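Local coordinates for protein predicted DNA-binding transcriptional regulator (Aliivibrio fischeri ES114, PDB 7DWN) that probably acts as a LysR-type transcriptional regulator, binding regulatory DNA as a tetramer, at residues 138-151 / 267-281. Sequence-based numbering, arbitrary orientation.
Sequences LREGACDILLAFDD and EYYAYRYQARLHPAG
The Y271 ring turns its edge to A148 and F149; A148 CB and F149 O lie near its plane, and Y269 CB of its own strand lies over one face, toward the rim. CG stands anti to the carbonyl carbon (chi1 -55°), and the ring runs past A148 until Y271 OH donates to F149 O at 2.8 Å. The hydroxyl approaches well out of the plane of the F149 carbonyl. The Y273 ring takes R139 CG over one face, a CH-pi contact 4.2 Å from CG to the ring centroid. The R139 guanidinium, poorly ordered, stands nearly perpendicular to this ring, and its NH1 is hydrogen-bonded to Y159 OH. At the H278 ring, D144 OD2 meets CE1 at the edge, 3.2 Å away, and also accepts from the Q96 amide. G281 N lies over one H278 face.

D150 and Y269 run side by side, with D150 OD1 3.6 Å from Y269 CE1. Y269 OH donates to E267 OE1 on its anti side. D150 OD2 is 3.8 Å from E267 OE1, two like charges; a salt bridge from R155 to D150 OD1 probably eases this. A water links D144 O to Y273 N.

The strands are antiparallel. L146 pairs with Y271 and A148 with Y269, each through two backbone bonds. Strand 145-149 also pairs in parallel with strand 94-99. Such a mixed central sheet is characteristic of the periplasmic-binding-protein-like effector domain of LysR regulators.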
ATOM      1  N   LEU A 138      -9.127  -8.538 -12.483  1.00 61.40           N
ATOM      2  CA  LEU A 138     -10.494  -8.897 -12.839  1.00 56.63           C
ATOM      3  C   LEU A 138     -11.453  -8.595 -11.696  1.00 54.98           C
ATOM      4  O   LEU A 138     -12.575  -8.127 -11.927  1.00 49.93           O
ATOM      5  CB  LEU A 138     -10.556 -10.374 -13.227  1.00 54.40           C
ATOM      6  CG  LEU A 138     -11.778 -10.876 -13.999  1.00 52.69           C
ATOM      7  CD1 LEU A 138     -11.911 -10.147 -15.325  1.00 49.42           C
ATOM      8  CD2 LEU A 138     -11.676 -12.376 -14.222  1.00 36.10           C
ATOM      9  N   ARG A 139     -11.028  -8.852 -10.455  1.00 54.15           N
ATOM     10  CA  ARG A 139     -11.883  -8.549  -9.309  1.00 63.33           C
ATOM     11  C   ARG A 139     -12.129  -7.048  -9.180  1.00 65.22           C
ATOM     12  O   ARG A 139     -13.271  -6.608  -9.001  1.00 68.53           O
ATOM     13  CB  ARG A 139     -11.267  -9.097  -8.022  1.00 69.95           C
ATOM     14  CG  ARG A 139     -11.456 -10.584  -7.822  1.00 73.31           C
ATOM     15  CD  ARG A 139     -11.127 -10.974  -6.392  1.00 80.32           C
ATOM     16  NE  ARG A 139      -9.826 -10.458  -5.976  1.00 89.82           N
ATOM     17  CZ  ARG A 139      -8.675 -11.098  -6.158  1.00 90.07           C
ATOM     18  NH1 ARG A 139      -8.659 -12.283  -6.750  1.00 88.76           N
ATOM     19  NH2 ARG A 139      -7.538 -10.552  -5.747  1.00 86.63           N
ATOM     20  N   GLU A 140     -11.066  -6.245  -9.271  1.00 63.91           N
ATOM     21  CA  GLU A 140     -11.188  -4.812  -9.026  1.00 69.94           C
ATOM     22  C   GLU A 140     -11.988  -4.093 -10.105  1.00 67.09           C
ATOM     23  O   GLU A 140     -12.424  -2.959  -9.880  1.00 62.43           O
ATOM     24  CB  GLU A 140      -9.802  -4.172  -8.913  1.00 77.61           C
ATOM     25  CG  GLU A 140      -8.948  -4.718  -7.783  1.00 80.75           C
ATOM     26  CD  GLU A 140      -7.599  -4.034  -7.697  1.00 83.57           C
ATOM     27  OE1 GLU A 140      -7.135  -3.776  -6.566  1.00 86.34           O
ATOM     28  OE2 GLU A 140      -7.007  -3.747  -8.760  1.00 83.01           O
ATOM     29  N   GLY A 141     -12.185  -4.717 -11.260  1.00 68.12           N
ATOM     30  CA  GLY A 141     -12.854  -4.077 -12.371  1.00 66.45           C
ATOM     31  C   GLY A 141     -11.943  -3.408 -13.374  1.00 57.55           C
ATOM     32  O   GLY A 141     -12.436  -2.650 -14.218  1.00 57.75           O
ATOM     33  N   ALA A 142     -10.633  -3.659 -13.312  1.00 47.75           N
ATOM     34  CA  ALA A 142      -9.713  -3.074 -14.280  1.00 46.18           C
ATOM     35  C   ALA A 142      -9.920  -3.632 -15.681  1.00 50.98           C
ATOM     36  O   ALA A 142      -9.524  -2.985 -16.656  1.00 60.14           O
ATOM     37  CB  ALA A 142      -8.270  -3.302 -13.835  1.00 47.00           C
ATOM     38  N   CYS A 143     -10.517  -4.815 -15.802  1.00 49.93           N
ATOM     39  CA  CYS A 143     -10.889  -5.375 -17.091  1.00 44.85           C
ATOM     40  C   CYS A 143     -12.209  -6.117 -16.940  1.00 42.66           C
ATOM     41  O   CYS A 143     -12.545  -6.605 -15.858  1.00 39.19           O
ATOM     42  CB  CYS A 143      -9.809  -6.315 -17.648  1.00 44.13           C
ATOM     43  SG  CYS A 143      -9.445  -7.753 -16.623  1.00 53.79           S
ATOM     44  N   ASP A 144     -12.959  -6.188 -18.039  1.00 37.73           N
ATOM     45  CA  ASP A 144     -14.262  -6.839 -18.036  1.00 38.13           C
ATOM     46  C   ASP A 144     -14.161  -8.339 -18.283  1.00 42.91           C
ATOM     47  O   ASP A 144     -14.818  -9.127 -17.593  1.00 40.17           O
ATOM     48  CB  ASP A 144     -15.167  -6.201 -19.091  1.00 42.39           C
ATOM     49  CG  ASP A 144     -15.303  -4.701 -18.912  1.00 47.80           C
ATOM     50  OD1 ASP A 144     -15.443  -4.250 -17.756  1.00 53.36           O
ATOM     51  OD2 ASP A 144     -15.262  -3.974 -19.928  1.00 49.11           O
ATOM     52  N   ILE A 145     -13.349  -8.747 -19.255  1.00 37.83           N
ATOM     53  CA  ILE A 145     -13.227 -10.142 -19.658  1.00 28.55           C
ATOM     54  C   ILE A 145     -11.750 -10.479 -19.804  1.00 42.59           C
ATOM     55  O   ILE A 145     -10.977  -9.697 -20.368  1.00 40.69           O
ATOM     56  CB  ILE A 145     -13.987 -10.418 -20.975  1.00 27.69           C
ATOM     57  CG1 ILE A 145     -15.480 -10.138 -20.796  1.00 24.67           C
ATOM     58  CG2 ILE A 145     -13.759 -11.851 -21.439  1.00 22.87           C
ATOM     59  CD1 ILE A 145     -16.242 -10.046 -22.096  1.00 31.90           C
ATOM     60  N   LEU A 146     -11.360 -11.640 -19.290  1.00 45.73           N
ATOM     61  CA  LEU A 146      -9.984 -12.111 -19.336  1.00 33.40           C
ATOM     62  C   LEU A 146      -9.900 -13.317 -20.261  1.00 33.00           C
ATOM     63  O   LEU A 146     -10.649 -14.280 -20.095  1.00 28.38           O
ATOM     64  CB  LEU A 146      -9.494 -12.479 -17.934  1.00 31.26           C
ATOM     65  CG  LEU A 146      -8.127 -13.147 -17.811  1.00 37.41           C
ATOM     66  CD1 LEU A 146      -7.067 -12.273 -18.446  1.00 35.42           C
ATOM     67  CD2 LEU A 146      -7.802 -13.408 -16.350  1.00 36.10           C
ATOM     68  N   LEU A 147      -9.000 -13.266 -21.235  1.00 32.11           N
ATOM     69  CA  LEU A 147      -8.763 -14.400 -22.125  1.00 24.40           C
ATOM     70  C   LEU A 147      -7.453 -15.039 -21.689  1.00 30.50           C
ATOM     71  O   LEU A 147      -6.374 -14.504 -21.953  1.00 42.01           O
ATOM     72  CB  LEU A 147      -8.720 -13.957 -23.585  1.00 23.90           C
ATOM     73  CG  LEU A 147     -10.030 -13.891 -24.375  1.00 40.41           C
ATOM     74  CD1 LEU A 147     -11.056 -12.988 -23.708  1.00 56.23           C
ATOM     75  CD2 LEU A 147      -9.753 -13.422 -25.792  1.00 26.28           C
ATOM     76  N   ALA A 148      -7.534 -16.179 -21.006  1.00 33.43           N
ATOM     77  CA  ALA A 148      -6.329 -16.770 -20.439  1.00 23.95           C
ATOM     78  C   ALA A 148      -6.406 -18.283 -20.567  1.00 32.05           C
ATOM     79  O   ALA A 148      -7.370 -18.830 -21.101  1.00 30.59           O
ATOM     80  CB  ALA A 148      -6.129 -16.335 -18.983  1.00 16.58           C
ATOM     81  N   PHE A 149      -5.367 -18.964 -20.100  1.00 32.09           N
ATOM     82  CA  PHE A 149      -5.339 -20.414 -20.162  1.00 30.32           C
ATOM     83  C   PHE A 149      -5.899 -21.014 -18.875  1.00 34.81           C
ATOM     84  O   PHE A 149      -6.244 -20.306 -17.925  1.00 37.88           O
ATOM     85  CB  PHE A 149      -3.919 -20.913 -20.427  1.00 32.24           C
ATOM     86  CG  PHE A 149      -3.397 -20.553 -21.791  1.00 28.68           C
ATOM     87  CD1 PHE A 149      -3.733 -21.313 -22.901  1.00 24.23           C
ATOM     88  CD2 PHE A 149      -2.577 -19.452 -21.963  1.00 18.07           C
ATOM     89  CE1 PHE A 149      -3.260 -20.982 -24.156  1.00 29.57           C
ATOM     90  CE2 PHE A 149      -2.099 -19.116 -23.213  1.00 24.57           C
ATOM     91  CZ  PHE A 149      -2.440 -19.882 -24.312  1.00 27.46           C
ATOM     92  N   ASP A 150      -5.999 -22.343 -18.863  1.00 34.91           N
ATOM     93  CA  ASP A 150      -6.608 -23.075 -17.759  1.00 39.20           C
ATOM     94  C   ASP A 150      -5.966 -22.700 -16.431  1.00 30.96           C
ATOM     95  O   ASP A 150      -4.754 -22.842 -16.252  1.00 37.34           O
ATOM     96  CB  ASP A 150      -6.474 -24.581 -18.009  1.00 45.48           C
ATOM     97  CG  ASP A 150      -7.258 -25.420 -17.011  1.00 39.75           C
ATOM     98  OD1 ASP A 150      -8.170 -24.877 -16.350  1.00 41.95           O
ATOM     99  OD2 ASP A 150      -6.959 -26.626 -16.882  1.00 45.43           O
ATOM    100  N   ASP A 151      -6.787 -22.218 -15.499  1.00 34.96           N
ATOM    101  CA  ASP A 151      -6.314 -21.760 -14.197  1.00 37.80           C
ATOM    102  C   ASP A 151      -7.271 -22.263 -13.127  1.00 49.45           C
ATOM    103  O   ASP A 151      -8.475 -22.002 -13.203  1.00 45.50           O
ATOM    104  CB  ASP A 151      -6.210 -20.234 -14.153  1.00 36.62           C
ATOM    105  CG  ASP A 151      -5.711 -19.719 -12.820  1.00 52.73           C
ATOM    106  OD1 ASP A 151      -4.491 -19.804 -12.561  1.00 61.79           O
ATOM    107  OD2 ASP A 151      -6.541 -19.228 -12.027  1.00 56.04           O
ATOM    108  N   GLU A 267      -6.056 -26.138 -22.553  1.00 40.58           N
ATOM    109  CA  GLU A 267      -7.374 -25.538 -22.711  1.00 38.68           C
ATOM    110  C   GLU A 267      -7.261 -24.042 -22.473  1.00 34.45           C
ATOM    111  O   GLU A 267      -6.474 -23.608 -21.628  1.00 33.72           O
ATOM    112  CB  GLU A 267      -8.386 -26.137 -21.725  1.00 38.28           C
ATOM    113  CG  GLU A 267      -8.517 -27.646 -21.794  1.00 45.63           C
ATOM    114  CD  GLU A 267      -9.119 -28.228 -20.533  1.00 46.11           C
ATOM    115  OE1 GLU A 267      -9.438 -27.445 -19.612  1.00 48.52           O
ATOM    116  OE2 GLU A 267      -9.267 -29.467 -20.459  1.00 50.01           O
ATOM    117  N   TYR A 268      -8.037 -23.244 -23.207  1.00 36.46           N
ATOM    118  CA  TYR A 268      -8.073 -21.824 -22.883  1.00 32.71           C
ATOM    119  C   TYR A 268      -9.506 -21.344 -22.694  1.00 36.07           C
ATOM    120  O   TYR A 268     -10.449 -21.867 -23.296  1.00 32.90           O
ATOM    121  CB  TYR A 268      -7.329 -20.953 -23.916  1.00 38.12           C
ATOM    122  CG  TYR A 268      -7.630 -21.209 -25.369  1.00 35.86           C
ATOM    123  CD1 TYR A 268      -6.917 -22.161 -26.085  1.00 36.13           C
ATOM    124  CD2 TYR A 268      -8.589 -20.466 -26.039  1.00 35.99           C
ATOM    125  CE1 TYR A 268      -7.173 -22.387 -27.419  1.00 38.48           C
ATOM    126  CE2 TYR A 268      -8.853 -20.683 -27.376  1.00 38.68           C
ATOM    127  CZ  TYR A 268      -8.141 -21.646 -28.061  1.00 41.92           C
ATOM    128  OH  TYR A 268      -8.397 -21.871 -29.394  1.00 43.86           O
ATOM    129  N   TYR A 269      -9.644 -20.338 -21.829  1.00 30.33           N
ATOM    130  CA  TYR A 269     -10.910 -19.914 -21.259  1.00 18.93           C
ATOM    131  C   TYR A 269     -11.100 -18.408 -21.375  1.00 25.41           C
ATOM    132  O   TYR A 269     -10.137 -17.630 -21.450  1.00 29.76           O
ATOM    133  CB  TYR A 269     -11.000 -20.264 -19.772  1.00 24.19           C
ATOM    134  CG  TYR A 269     -11.148 -21.728 -19.440  1.00 33.14           C
ATOM    135  CD1 TYR A 269     -10.054 -22.583 -19.465  1.00 28.76           C
ATOM    136  CD2 TYR A 269     -12.381 -22.247 -19.065  1.00 32.69           C
ATOM    137  CE1 TYR A 269     -10.191 -23.921 -19.145  1.00 30.91           C
ATOM    138  CE2 TYR A 269     -12.528 -23.582 -18.746  1.00 34.65           C
ATOM    139  CZ  TYR A 269     -11.431 -24.413 -18.787  1.00 37.12           C
ATOM    140  OH  TYR A 269     -11.579 -25.741 -18.467  1.00 48.36           O
ATOM    141  N   ALA A 270     -12.372 -18.022 -21.369  1.00 22.44           N
ATOM    142  CA  ALA A 270     -12.805 -16.675 -21.039  1.00 20.35           C
ATOM    143  C   ALA A 270     -13.251 -16.661 -19.582  1.00 30.52           C
ATOM    144  O   ALA A 270     -14.005 -17.539 -19.151  1.00 29.54           O
ATOM    145  CB  ALA A 270     -13.947 -16.225 -21.951  1.00 20.41           C
ATOM    146  N   TYR A 271     -12.772 -15.677 -18.829  1.00 36.54           N
ATOM    147  CA  TYR A 271     -13.099 -15.517 -17.422  1.00 29.99           C
ATOM    148  C   TYR A 271     -13.706 -14.140 -17.197  1.00 36.50           C
ATOM    149  O   TYR A 271     -13.398 -13.183 -17.914  1.00 36.48           O
ATOM    150  CB  TYR A 271     -11.860 -15.667 -16.523  1.00 32.15           C
ATOM    151  CG  TYR A 271     -11.074 -16.955 -16.680  1.00 28.73           C
ATOM    152  CD1 TYR A 271     -11.612 -18.174 -16.286  1.00 35.79           C
ATOM    153  CD2 TYR A 271      -9.777 -16.942 -17.184  1.00 27.09           C
ATOM    154  CE1 TYR A 271     -10.892 -19.350 -16.410  1.00 26.82           C
ATOM    155  CE2 TYR A 271      -9.047 -18.114 -17.311  1.00 31.54           C
ATOM    156  CZ  TYR A 271      -9.610 -19.314 -16.921  1.00 34.23           C
ATOM    157  OH  TYR A 271      -8.897 -20.485 -17.045  1.00 28.23           O
ATOM    158  N   ARG A 272     -14.564 -14.045 -16.184  1.00 38.74           N
ATOM    159  CA  ARG A 272     -15.151 -12.771 -15.798  1.00 31.80           C
ATOM    160  C   ARG A 272     -15.481 -12.821 -14.314  1.00 30.56           C
ATOM    161  O   ARG A 272     -15.530 -13.892 -13.704  1.00 35.07           O
ATOM    162  CB  ARG A 272     -16.403 -12.448 -16.624  1.00 31.11           C
ATOM    163  CG  ARG A 272     -17.465 -13.530 -16.582  1.00 36.82           C
ATOM    164  CD  ARG A 272     -18.641 -13.198 -17.485  1.00 33.71           C
ATOM    165  NE  ARG A 272     -19.561 -12.240 -16.883  1.00 44.04           N
ATOM    166  CZ  ARG A 272     -20.655 -11.779 -17.483  1.00 41.84           C
ATOM    167  NH1 ARG A 272     -20.962 -12.186 -18.706  1.00 40.09           N
ATOM    168  NH2 ARG A 272     -21.441 -10.910 -16.864  1.00 39.22           N
ATOM    169  N   TYR A 273     -15.692 -11.643 -13.736  1.00 30.57           N
ATOM    170  CA  TYR A 273     -16.049 -11.533 -12.330  1.00 35.12           C
ATOM    171  C   TYR A 273     -17.383 -10.844 -12.086  1.00 42.49           C
ATOM    172  O   TYR A 273     -18.067 -11.189 -11.121  1.00 39.69           O
ATOM    173  CB  TYR A 273     -14.955 -10.780 -11.553  1.00 43.76           C
ATOM    174  CG  TYR A 273     -15.241 -10.659 -10.073  1.00 48.93           C
ATOM    175  CD1 TYR A 273     -15.040 -11.736  -9.219  1.00 52.95           C
ATOM    176  CD2 TYR A 273     -15.715  -9.471  -9.531  1.00 51.38           C
ATOM    177  CE1 TYR A 273     -15.302 -11.634  -7.867  1.00 55.66           C
ATOM    178  CE2 TYR A 273     -15.981  -9.359  -8.178  1.00 55.00           C
ATOM    179  CZ  TYR A 273     -15.772 -10.445  -7.351  1.00 60.57           C
ATOM    180  OH  TYR A 273     -16.033 -10.346  -6.003  1.00 69.19           O
ATOM    181  N   GLN A 274     -17.771  -9.890 -12.926  1.00 42.78           N
ATOM    182  CA  GLN A 274     -19.026  -9.178 -12.735  1.00 45.35           C
ATOM    183  C   GLN A 274     -20.193 -10.026 -13.225  1.00 51.90           C
ATOM    184  O   GLN A 274     -20.149 -10.581 -14.327  1.00 48.49           O
ATOM    185  CB  GLN A 274     -18.992  -7.839 -13.472  1.00 51.14           C
ATOM    186  CG  GLN A 274     -17.917  -6.890 -12.975  1.00 52.62           C
ATOM    187  CD  GLN A 274     -18.177  -6.412 -11.562  1.00 62.46           C
ATOM    188  OE1 GLN A 274     -19.326  -6.225 -11.159  1.00 59.52           O
ATOM    189  NE2 GLN A 274     -17.109  -6.217 -10.797  1.00 71.29           N
ATOM    190  N   ALA A 275     -21.237 -10.127 -12.398  1.00 53.09           N
ATOM    191  CA  ALA A 275     -22.416 -10.893 -12.791  1.00 46.25           C
ATOM    192  C   ALA A 275     -23.110 -10.257 -13.988  1.00 40.56           C
ATOM    193  O   ALA A 275     -23.595 -10.961 -14.881  1.00 38.83           O
ATOM    194  CB  ALA A 275     -23.381 -11.016 -11.612  1.00 40.38           C
ATOM    195  N   ARG A 276     -23.164  -8.930 -14.026  1.00 45.20           N
ATOM    196  CA  ARG A 276     -23.742  -8.193 -15.141  1.00 53.61           C
ATOM    197  C   ARG A 276     -22.719  -7.204 -15.678  1.00 49.57           C
ATOM    198  O   ARG A 276     -22.194  -6.377 -14.924  1.00 41.91           O
ATOM    199  CB  ARG A 276     -25.007  -7.441 -14.728  1.00 59.19           C
ATOM    200  CG  ARG A 276     -26.165  -8.308 -14.274  1.00 68.86           C
ATOM    201  CD  ARG A 276     -27.429  -7.469 -14.094  1.00 81.36           C
ATOM    202  NE  ARG A 276     -27.214  -6.308 -13.229  1.00 93.74           N
ATOM    203  CZ  ARG A 276     -27.019  -5.068 -13.669  1.00104.11           C
ATOM    204  NH1 ARG A 276     -27.011  -4.816 -14.971  1.00105.95           N
ATOM    205  NH2 ARG A 276     -26.829  -4.078 -12.806  1.00106.51           N
ATOM    206  N   LEU A 277     -22.443  -7.291 -16.972  1.00 44.37           N
ATOM    207  CA  LEU A 277     -21.626  -6.312 -17.670  1.00 43.14           C
ATOM    208  C   LEU A 277     -22.525  -5.305 -18.376  1.00 48.05           C
ATOM    209  O   LEU A 277     -23.740  -5.487 -18.490  1.00 51.75           O
ATOM    210  CB  LEU A 277     -20.700  -7.000 -18.680  1.00 36.21           C
ATOM    211  CG  LEU A 277     -19.311  -7.467 -18.233  1.00 45.40           C
ATOM    212  CD1 LEU A 277     -19.382  -8.316 -16.981  1.00 57.93           C
ATOM    213  CD2 LEU A 277     -18.641  -8.242 -19.357  1.00 36.34           C
ATOM    214  N   HIS A 278     -21.911  -4.221 -18.848  1.00 45.80           N
ATOM    215  CA  HIS A 278     -22.611  -3.317 -19.740  1.00 48.50           C
ATOM    216  C   HIS A 278     -22.978  -4.068 -21.019  1.00 50.71           C
ATOM    217  O   HIS A 278     -22.346  -5.073 -21.355  1.00 50.37           O
ATOM    218  CB  HIS A 278     -21.749  -2.090 -20.042  1.00 49.31           C
ATOM    219  CG  HIS A 278     -20.397  -2.415 -20.596  1.00 50.16           C
ATOM    220  ND1 HIS A 278     -19.428  -3.067 -19.865  1.00 50.00           N
ATOM    221  CD2 HIS A 278     -19.846  -2.162 -21.807  1.00 51.57           C
ATOM    222  CE1 HIS A 278     -18.342  -3.210 -20.603  1.00 48.44           C
ATOM    223  NE2 HIS A 278     -18.570  -2.670 -21.787  1.00 50.42           N
ATOM    224  N   PRO A 279     -24.017  -3.613 -21.733  1.00 59.66           N
ATOM    225  CA  PRO A 279     -24.495  -4.373 -22.907  1.00 64.06           C
ATOM    226  C   PRO A 279     -23.402  -4.803 -23.877  1.00 59.10           C
ATOM    227  O   PRO A 279     -23.433  -5.939 -24.369  1.00 48.57           O
ATOM    228  CB  PRO A 279     -25.481  -3.394 -23.556  1.00 65.01           C
ATOM    229  CG  PRO A 279     -26.027  -2.617 -22.399  1.00 62.26           C
ATOM    230  CD  PRO A 279     -24.885  -2.460 -21.431  1.00 60.82           C
ATOM    231  N   ALA A 280     -22.427  -3.931 -24.154  1.00 58.49           N
ATOM    232  CA  ALA A 280     -21.328  -4.311 -25.038  1.00 47.24           C
ATOM    233  C   ALA A 280     -20.500  -5.445 -24.442  1.00 42.50           C
ATOM    234  O   ALA A 280     -20.057  -6.349 -25.164  1.00 40.57           O
ATOM    235  CB  ALA A 280     -20.446  -3.098 -25.329  1.00 38.56           C
ATOM    236  N   GLY A 281     -20.278  -5.410 -23.125  1.00 42.79           N
ATOM    237  CA  GLY A 281     -19.547  -6.487 -22.481  1.00 35.84           C
ATOM    238  C   GLY A 281     -20.264  -7.818 -22.588  1.00 35.37           C
ATOM    239  O   GLY A 281     -19.646  -8.847 -22.875  1.00 40.00           O
TER
HETATM  240  O   HOH W   1     -15.677  -9.143 -14.710  1.00 31.82           O